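Local coordinates for Esterase/lipase-like protein (Caldicellulosiruptor lactoaceticus 6A, PDB 6A6O) that hydrolyses both acetyl esters and beta-1,4-xylosides, working as a bifunctional acetyl esterase and xylosidase, at residues L120-P124 with N125-V129; I167-Y171 with P172-L176; E191-P195 with V196-T200; M235-K239 with H240-F244. All blocks are in the same frame, centred on the assembly; numbering follows the deposited sequence.

All four contacts are local, each formed within one continuous stretch of chain. Contact 2 is the core member: buried, apolar and without a hydrogen bond between its segments. Contact 1 is partly buried and carries the only salt bridge of the four. It shares the sheet with contact 2, since strands 127-132 and 167-170 are neighbours and V129 O lies 2.8 Å from V168 N, a probable hydrogen bond. Contact 3, at the surface, caps the start of a helix, whereas contact 4, partly buried, closes the end of another. L176 of contact 2 packs against V198 of contact 3; contact 4 touches none of the others.

Contact 1 (L120-P124 with N125-V129); sequences LNIDP and NRIGV
A type I beta turn from D123 to R126 turns the corner between the short strand 122-123 and strand 127-132, and the aspartate at its first position holds it three times. The backbone bond of the turn runs from R126 N to D123 O (3.0 Å). Within it, N125 N donates to D123 OD1 at 2.9 Å, an Asx turn; this N-H arrives from above the carboxylate plane. The other oxygen, OD2, forms a salt bridge with R126 NE at 2.8 Å. That bond is nearly straight (169°), lies in the guanidinium plane and comes in on the anti side of the carboxylate, 25° out of its plane. Both oxygens can serve the turn because D123 CG is trans to the backbone N (chi1 -178°), which points the carboxylate forward, OD1 to the backbone N of N125 and OD2 to the side chain of R126. A water donating to OD1 and accepting from N125 ND2 bridges the outer side; a second accepts from R126 NH2 and gives OD2 a weak bond. R126 NH1 reaches F281 O, so the guanidinium has a further hold near the C-terminus. On the inner side the contact is apolar: I122 CG2 meets I127 CG1 at 3.8 Å, the two side chains crossing at about a right angle. I127 CG1 also lies 3.5 Å from D123 O, and its CD1 is 3.8 Å from P124 CA. Beyond the turn the chain becomes the central strand 127-132, which probably leads, as in the alpha/beta-hydrolase fold, to the nucleophile elbow.

Contact 2 (I167-Y171 with P172-L176); sequences IVLCY and PVISL
L169 and P172 pack against each other at the C-terminal end of strand 167-170, where the chain leaves the central sheet. The contact is apolar: L169 CB lies 3.8 Å from P172 CG, so the leucine stem rests against the far part of the pyrrolidine ring. Further out, L169 CD1 touches I174 CD1 at 4.2 Å, two branch ends meeting loosely. With L169 CG anti to the carbonyl carbon (chi1 -58°), CD1 extends toward I174, and the side chain also packs on A139 of helix 134-142.

Y171, the first residue beyond the strand, points its side chain away; only its CB comes near the proline, 4.5 Å from P172 CD. Its positive phi (31°) breaks the strand. In an alpha/beta-hydrolase fold this is the loop after the strand that follows the nucleophile strand, and the Y171 side chain touches S133, D222 and H254, a probable catalytic triad. The ring meets H254 and W217 edge-to-face, and OH is hydrogen-bonded to E72 OE2 and to G257 N, which fixes its far end.

Among polar atoms, no hydrogen bond joins the two segments: C170 O approaches P172 N to 3.1 Å, but that nitrogen carries no hydrogen. The loop is held from outside instead, I174 N and S175 N both donating to N229 OD1, while S175 OG bonds to E178 O.

Contact 3 (E191-P195 with V196-T200); sequences ENPDP and VLVWT
With chi1 at 176° and chi2 at -2°, D194 sends its carboxylate forward alongside V196 and brings OD1 to the N-H of V196, in the first turn of helix 195-200. D194 is the N-cap: V196 N donates to OD1 at 2.8 Å, the N-H coming in from above the carboxylate plane. P195 follows as the first helical residue, a place where its missing N-H costs the helix no bond. D194 OD1 is also 3.3 Å from V196 CB.

The backbone oxygen of the cap residue opens the regular helical pattern. V198 N donates to D194 O at 3.0 Å, in the carbonyl plane; one residue on, W199 N bonds to P195 O (3.0 Å), tilted from the plane of the P195 carbonyl. A carboxylate beside these early N-H groups would probably be favoured by the helix dipole.

The residue before the cap and the fourth after it also touch, as in a hydrophobic staple. V198, whose neighbours include L176 and K185, holds CG2 beside its backbone N and anti to its carbonyl carbon. The side chains cross obliquely, V198 CG2 lying 3.9 Å from P193 CG.

Contact 4 (M235-K239 with H240-F244); sequences MALKK and HGVPF
Helix 228-239 ends by folding the N-H groups of H240, G241 and V242 back onto carbonyls of its last turn. G241 N donates to K238 O at 3.0 Å, from above the carbonyl plane. V242 N reaches further back to L237 O (2.9 Å), a fairly straight bond at 158°. H240 N is shared: its main acceptor is A236 O at 3.1 Å, with a weaker branch to L237 O, which thus receives two N-H groups. A236 O also lies at the edge of the H240 imidazole, in its plane, 3.2 Å from CD2. Alongside that ring runs the extended chain of K239, both pointing the same way; K239 NZ stays 4.7 Å from H240 NE2, near enough that the lysine's charge might make protonation of H240 less favourable.

Beneath the polar cap lies L237. Its CD2 meets V242 CG1 at 3.8 Å, and the other branch, CD1, lies 3.7 Å from F244 CB. F244 CG sits between the backbone N and the carbonyl carbon (chi1 67°), which turns the ring back toward the helix, CE1 approaching K238 CB. L237 also packs on T214 and L216 of strand 214-219, joining the helix end to the sheet. G241, with its positive phi of 76°, takes the C-prime position, and the paired backbone bonds make a Schellman motif, accompanied by the L237-V242 apolar contact, leading into edge strand 244-249.

Contact 1 (L120-P124 with N125-V129)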
# COMPACT_ATOMS: atom_id res chain seq x y z
N LEU A 120 -16.45 -11.18 -2.97
CA LEU A 120 -15.34 -11.65 -2.15
C LEU A 120 -15.65 -11.66 -0.66
O LEU A 120 -14.75 -11.97 0.13
CB LEU A 120 -14.10 -10.79 -2.40
CG LEU A 120 -13.59 -10.62 -3.83
CD1 LEU A 120 -12.94 -9.25 -3.99
CD2 LEU A 120 -12.61 -11.71 -4.19
N ASN A 121 -16.87 -11.31 -0.25
CA ASN A 121 -17.28 -11.30 1.15
C ASN A 121 -16.45 -10.31 1.97
O ASN A 121 -16.06 -10.58 3.11
CB ASN A 121 -17.19 -12.71 1.76
CG ASN A 121 -17.86 -12.79 3.12
OD1 ASN A 121 -18.84 -12.10 3.39
ND2 ASN A 121 -17.30 -13.63 3.99
N ILE A 122 -16.19 -9.14 1.38
CA ILE A 122 -15.39 -8.09 2.00
C ILE A 122 -16.26 -6.86 2.25
O ILE A 122 -17.10 -6.51 1.41
CB ILE A 122 -14.18 -7.74 1.11
CG1 ILE A 122 -13.13 -8.85 1.18
CG2 ILE A 122 -13.60 -6.37 1.47
CD1 ILE A 122 -12.18 -8.83 0.02
N ASP A 123 -16.05 -6.21 3.39
CA ASP A 123 -16.73 -4.95 3.69
C ASP A 123 -16.14 -3.85 2.81
O ASP A 123 -14.94 -3.56 2.94
CB ASP A 123 -16.57 -4.64 5.17
CG ASP A 123 -17.27 -3.36 5.60
OD1 ASP A 123 -17.81 -2.60 4.77
OD2 ASP A 123 -17.29 -3.12 6.83
N PRO A 124 -16.91 -3.24 1.90
CA PRO A 124 -16.33 -2.21 1.03
C PRO A 124 -15.89 -0.97 1.78
O PRO A 124 -15.13 -0.15 1.23
CB PRO A 124 -17.46 -1.90 0.04
CG PRO A 124 -18.71 -2.19 0.83
CD PRO A 124 -18.37 -3.39 1.69
N ASN A 125 -16.33 -0.80 3.03
CA ASN A 125 -15.90 0.33 3.85
C ASN A 125 -14.80 -0.05 4.82
O ASN A 125 -14.45 0.76 5.68
CB ASN A 125 -17.09 0.92 4.58
CG ASN A 125 -18.11 1.49 3.63
OD1 ASN A 125 -17.76 2.27 2.74
ND2 ASN A 125 -19.37 1.07 3.76
N ARG A 126 -14.21 -1.24 4.68
CA ARG A 126 -13.04 -1.64 5.45
C ARG A 126 -12.03 -2.29 4.51
O ARG A 126 -11.66 -3.45 4.63
CB ARG A 126 -13.41 -2.58 6.59
CG ARG A 126 -14.06 -1.87 7.79
CD ARG A 126 -14.28 -2.82 8.95
NE ARG A 126 -15.24 -3.87 8.62
CZ ARG A 126 -15.28 -5.06 9.21
NH1 ARG A 126 -14.40 -5.37 10.16
NH2 ARG A 126 -16.19 -5.96 8.86
N ILE A 127 -11.58 -1.50 3.53
CA ILE A 127 -10.54 -1.91 2.59
C ILE A 127 -9.38 -0.93 2.77
O ILE A 127 -9.48 0.23 2.35
CB ILE A 127 -11.03 -1.90 1.14
CG1 ILE A 127 -12.15 -2.93 0.95
CG2 ILE A 127 -9.87 -2.20 0.17
CD1 ILE A 127 -12.89 -2.76 -0.36
N GLY A 128 -8.29 -1.40 3.37
CA GLY A 128 -7.11 -0.59 3.60
C GLY A 128 -5.91 -1.10 2.81
O GLY A 128 -5.97 -2.12 2.13
N VAL A 129 -4.81 -0.36 2.92
CA VAL A 129 -3.58 -0.72 2.24
C VAL A 129 -2.44 -0.73 3.26
O VAL A 129 -2.45 0.03 4.24
CB VAL A 129 -3.24 0.23 1.06
CG1 VAL A 129 -4.31 0.09 -0.06
CG2 VAL A 129 -3.09 1.68 1.57
O HOH W 1 -20.09 -1.49 5.00
O HOH W 2 -18.97 -5.79 7.94

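Contact 2 (I167-Y171 with P172-L176)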
# COMPACT_ATOMS: atom_id res chain seq x y z
N ILE A 167 -4.50 3.16 6.30
CA ILE A 167 -3.18 3.04 5.69
C ILE A 167 -2.19 2.55 6.75
O ILE A 167 -2.15 3.09 7.85
CB ILE A 167 -2.68 4.40 5.16
CG1 ILE A 167 -3.64 5.00 4.13
CG2 ILE A 167 -1.30 4.25 4.56
CD1 ILE A 167 -3.34 6.48 3.88
N VAL A 168 -1.38 1.55 6.39
CA VAL A 168 -0.29 1.10 7.25
C VAL A 168 1.01 1.27 6.47
O VAL A 168 1.14 0.75 5.36
CB VAL A 168 -0.46 -0.36 7.70
CG1 VAL A 168 0.73 -0.77 8.59
CG2 VAL A 168 -1.78 -0.52 8.45
N LEU A 169 1.96 2.00 7.05
CA LEU A 169 3.21 2.34 6.37
C LEU A 169 4.36 1.76 7.17
O LEU A 169 4.53 2.09 8.35
CB LEU A 169 3.37 3.85 6.24
CG LEU A 169 2.23 4.53 5.50
CD1 LEU A 169 2.44 6.05 5.50
CD2 LEU A 169 2.10 3.99 4.04
N CYS A 170 5.17 0.93 6.53
CA CYS A 170 6.25 0.20 7.20
C CYS A 170 7.56 0.65 6.58
O CYS A 170 7.78 0.43 5.38
CB CYS A 170 6.06 -1.31 7.05
SG CYS A 170 4.39 -1.88 7.46
N TYR A 171 8.43 1.26 7.41
CA TYR A 171 9.63 1.96 6.96
C TYR A 171 9.45 2.56 5.56
O TYR A 171 10.22 2.26 4.64
CB TYR A 171 10.86 1.02 7.03
CG TYR A 171 10.65 -0.43 6.60
CD1 TYR A 171 10.77 -0.81 5.26
CD2 TYR A 171 10.38 -1.41 7.55
CE1 TYR A 171 10.60 -2.14 4.88
CE2 TYR A 171 10.21 -2.74 7.18
CZ TYR A 171 10.32 -3.10 5.85
OH TYR A 171 10.16 -4.43 5.50
N PRO A 172 8.49 3.48 5.39
CA PRO A 172 8.14 3.97 4.05
C PRO A 172 9.11 4.98 3.46
O PRO A 172 9.65 5.86 4.14
CB PRO A 172 6.78 4.65 4.28
CG PRO A 172 6.89 5.16 5.70
CD PRO A 172 7.59 4.03 6.42
N VAL A 173 9.32 4.84 2.15
CA VAL A 173 9.73 5.95 1.30
C VAL A 173 8.59 6.95 1.25
O VAL A 173 7.45 6.58 0.97
CB VAL A 173 10.07 5.42 -0.10
CG1 VAL A 173 10.26 6.55 -1.10
CG2 VAL A 173 11.31 4.50 -0.03
N ILE A 174 8.88 8.22 1.56
CA ILE A 174 7.81 9.22 1.64
C ILE A 174 8.21 10.43 0.80
O ILE A 174 7.49 10.84 -0.11
CB ILE A 174 7.53 9.64 3.10
CG1 ILE A 174 6.87 8.51 3.89
CG2 ILE A 174 6.65 10.90 3.16
CD1 ILE A 174 5.44 8.14 3.43
N SER A 175 9.37 10.99 1.13
CA SER A 175 9.89 12.16 0.44
C SER A 175 10.75 11.75 -0.76
O SER A 175 11.56 10.81 -0.67
CB SER A 175 10.71 13.01 1.41
OG SER A 175 11.39 14.05 0.73
N LEU A 176 10.59 12.47 -1.87
CA LEU A 176 11.36 12.19 -3.08
C LEU A 176 12.63 13.03 -3.11
O LEU A 176 13.61 12.67 -3.77
CB LEU A 176 10.51 12.46 -4.32
CG LEU A 176 9.58 11.34 -4.76
CD1 LEU A 176 9.42 11.33 -6.28
CD2 LEU A 176 10.09 9.99 -4.27

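Contact 3 (E191-P195 with V196-T200)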
# COMPACT_ATOMS: atom_id res chain seq x y z
N GLU A 191 16.19 10.39 -14.36
CA GLU A 191 17.39 11.04 -13.82
C GLU A 191 17.28 12.55 -13.67
O GLU A 191 18.04 13.14 -12.90
CB GLU A 191 18.61 10.69 -14.68
CG GLU A 191 19.67 9.91 -13.92
CD GLU A 191 21.01 9.91 -14.64
OE1 GLU A 191 21.17 9.11 -15.59
OE2 GLU A 191 21.89 10.70 -14.26
N ASN A 192 16.36 13.21 -14.39
CA ASN A 192 16.15 14.65 -14.27
C ASN A 192 14.67 14.92 -14.07
O ASN A 192 14.01 15.51 -14.94
CB ASN A 192 16.69 15.40 -15.49
CG ASN A 192 18.16 15.13 -15.73
OD1 ASN A 192 19.00 15.43 -14.88
ND2 ASN A 192 18.48 14.58 -16.89
N PRO A 193 14.11 14.52 -12.93
CA PRO A 193 12.65 14.54 -12.78
C PRO A 193 12.10 15.95 -12.66
O PRO A 193 12.77 16.86 -12.15
CB PRO A 193 12.42 13.74 -11.49
CG PRO A 193 13.69 13.92 -10.71
CD PRO A 193 14.80 14.03 -11.72
N ASP A 194 10.88 16.13 -13.16
CA ASP A 194 10.14 17.38 -13.03
C ASP A 194 9.99 17.75 -11.55
O ASP A 194 9.44 16.95 -10.77
CB ASP A 194 8.78 17.20 -13.72
CG ASP A 194 7.85 18.40 -13.57
OD1 ASP A 194 8.19 19.41 -12.91
OD2 ASP A 194 6.75 18.34 -14.17
N PRO A 195 10.47 18.92 -11.13
CA PRO A 195 10.30 19.34 -9.72
C PRO A 195 8.87 19.32 -9.24
O PRO A 195 8.63 19.14 -8.04
CB PRO A 195 10.85 20.77 -9.72
CG PRO A 195 11.82 20.80 -10.86
CD PRO A 195 11.28 19.87 -11.90
N VAL A 196 7.90 19.54 -10.14
CA VAL A 196 6.50 19.46 -9.73
C VAL A 196 6.16 18.06 -9.27
O VAL A 196 5.50 17.86 -8.25
CB VAL A 196 5.58 19.91 -10.89
CG1 VAL A 196 4.16 19.45 -10.65
CG2 VAL A 196 5.64 21.42 -11.04
N LEU A 197 6.61 17.05 -10.03
CA LEU A 197 6.34 15.67 -9.64
C LEU A 197 7.11 15.29 -8.38
O LEU A 197 6.60 14.54 -7.54
CB LEU A 197 6.69 14.72 -10.78
CG LEU A 197 5.71 14.72 -11.97
CD1 LEU A 197 6.17 13.75 -13.06
CD2 LEU A 197 4.28 14.41 -11.54
N VAL A 198 8.33 15.80 -8.23
CA VAL A 198 9.05 15.55 -6.98
C VAL A 198 8.23 16.05 -5.80
O VAL A 198 8.16 15.39 -4.75
CB VAL A 198 10.44 16.21 -7.02
CG1 VAL A 198 11.07 16.18 -5.63
CG2 VAL A 198 11.34 15.47 -8.02
N TRP A 199 7.59 17.21 -5.94
CA TRP A 199 6.79 17.76 -4.86
C TRP A 199 5.50 16.96 -4.66
O TRP A 199 5.17 16.57 -3.54
CB TRP A 199 6.48 19.23 -5.14
CG TRP A 199 5.94 19.96 -3.96
CD1 TRP A 199 6.65 20.76 -3.09
CD2 TRP A 199 4.59 19.97 -3.50
NE1 TRP A 199 5.81 21.26 -2.13
CE2 TRP A 199 4.54 20.80 -2.35
CE3 TRP A 199 3.40 19.37 -3.95
CZ2 TRP A 199 3.36 21.03 -1.64
CZ3 TRP A 199 2.22 19.61 -3.25
CH2 TRP A 199 2.22 20.43 -2.10
N THR A 200 4.75 16.70 -5.74
CA THR A 200 3.46 16.04 -5.56
C THR A 200 3.60 14.56 -5.23
O THR A 200 2.67 13.97 -4.67
CB THR A 200 2.57 16.22 -6.80
OG1 THR A 200 3.15 15.53 -7.91
CG2 THR A 200 2.41 17.71 -7.13

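Contact 4 (M235-K239 with H240-F244)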
# COMPACT_ATOMS: atom_id res chain seq x y z
N MET A 235 4.01 14.46 10.82
CA MET A 235 3.77 15.89 10.99
C MET A 235 2.62 16.36 10.11
O MET A 235 1.78 17.16 10.53
CB MET A 235 5.04 16.69 10.66
CG MET A 235 6.16 16.62 11.67
SD MET A 235 5.86 17.68 13.12
CE MET A 235 5.95 19.33 12.43
N ALA A 236 2.55 15.84 8.88
CA ALA A 236 1.50 16.25 7.95
C ALA A 236 0.13 15.74 8.39
O ALA A 236 -0.87 16.46 8.29
CB ALA A 236 1.83 15.77 6.53
N LEU A 237 0.06 14.49 8.87
CA LEU A 237 -1.20 13.96 9.38
C LEU A 237 -1.74 14.81 10.53
O LEU A 237 -2.93 15.14 10.57
CB LEU A 237 -1.01 12.51 9.84
CG LEU A 237 -0.76 11.46 8.74
CD1 LEU A 237 -0.14 10.21 9.36
CD2 LEU A 237 -2.05 11.11 7.99
N LYS A 238 -0.87 15.19 11.48
CA LYS A 238 -1.32 16.06 12.56
C LYS A 238 -1.75 17.41 12.02
O LYS A 238 -2.79 17.95 12.43
CB LYS A 238 -0.21 16.23 13.60
CG LYS A 238 -0.48 17.36 14.61
CD LYS A 238 -1.75 17.08 15.42
CE LYS A 238 -2.23 18.35 16.13
NZ LYS A 238 -1.25 18.77 17.15
N LYS A 239 -0.96 17.99 11.12
CA LYS A 239 -1.32 19.28 10.55
C LYS A 239 -2.75 19.27 10.00
O LYS A 239 -3.47 20.27 10.10
CB LYS A 239 -0.32 19.67 9.46
CG LYS A 239 -0.54 21.02 8.80
CD LYS A 239 0.52 21.24 7.72
CE LYS A 239 0.10 22.26 6.67
NZ LYS A 239 1.21 22.51 5.69
N HIS A 240 -3.18 18.15 9.44
CA HIS A 240 -4.50 18.07 8.82
C HIS A 240 -5.53 17.37 9.68
O HIS A 240 -6.63 17.06 9.20
CB HIS A 240 -4.38 17.40 7.45
CG HIS A 240 -3.66 18.26 6.46
ND1 HIS A 240 -4.30 19.25 5.75
CD2 HIS A 240 -2.36 18.33 6.12
CE1 HIS A 240 -3.42 19.88 4.99
NE2 HIS A 240 -2.23 19.34 5.20
N GLY A 241 -5.22 17.14 10.95
CA GLY A 241 -6.19 16.61 11.89
C GLY A 241 -6.49 15.14 11.77
O GLY A 241 -7.52 14.69 12.26
N VAL A 242 -5.62 14.37 11.12
CA VAL A 242 -5.85 12.93 10.92
C VAL A 242 -5.21 12.20 12.09
O VAL A 242 -3.99 12.34 12.31
CB VAL A 242 -5.24 12.45 9.59
CG1 VAL A 242 -5.53 10.97 9.40
CG2 VAL A 242 -5.77 13.29 8.41
N PRO A 243 -5.97 11.43 12.87
CA PRO A 243 -5.36 10.70 13.99
C PRO A 243 -4.48 9.58 13.45
O PRO A 243 -4.83 8.91 12.48
CB PRO A 243 -6.56 10.16 14.77
CG PRO A 243 -7.78 10.84 14.18
CD PRO A 243 -7.41 11.16 12.76
N PHE A 244 -3.33 9.39 14.09
CA PHE A 244 -2.39 8.40 13.58
C PHE A 244 -1.64 7.75 14.73
O PHE A 244 -1.58 8.27 15.86
CB PHE A 244 -1.38 9.03 12.61
CG PHE A 244 -0.46 10.01 13.27
CD1 PHE A 244 -0.83 11.34 13.40
CD2 PHE A 244 0.77 9.61 13.80
CE1 PHE A 244 0.00 12.26 14.02
CE2 PHE A 244 1.62 10.53 14.42
CZ PHE A 244 1.22 11.85 14.54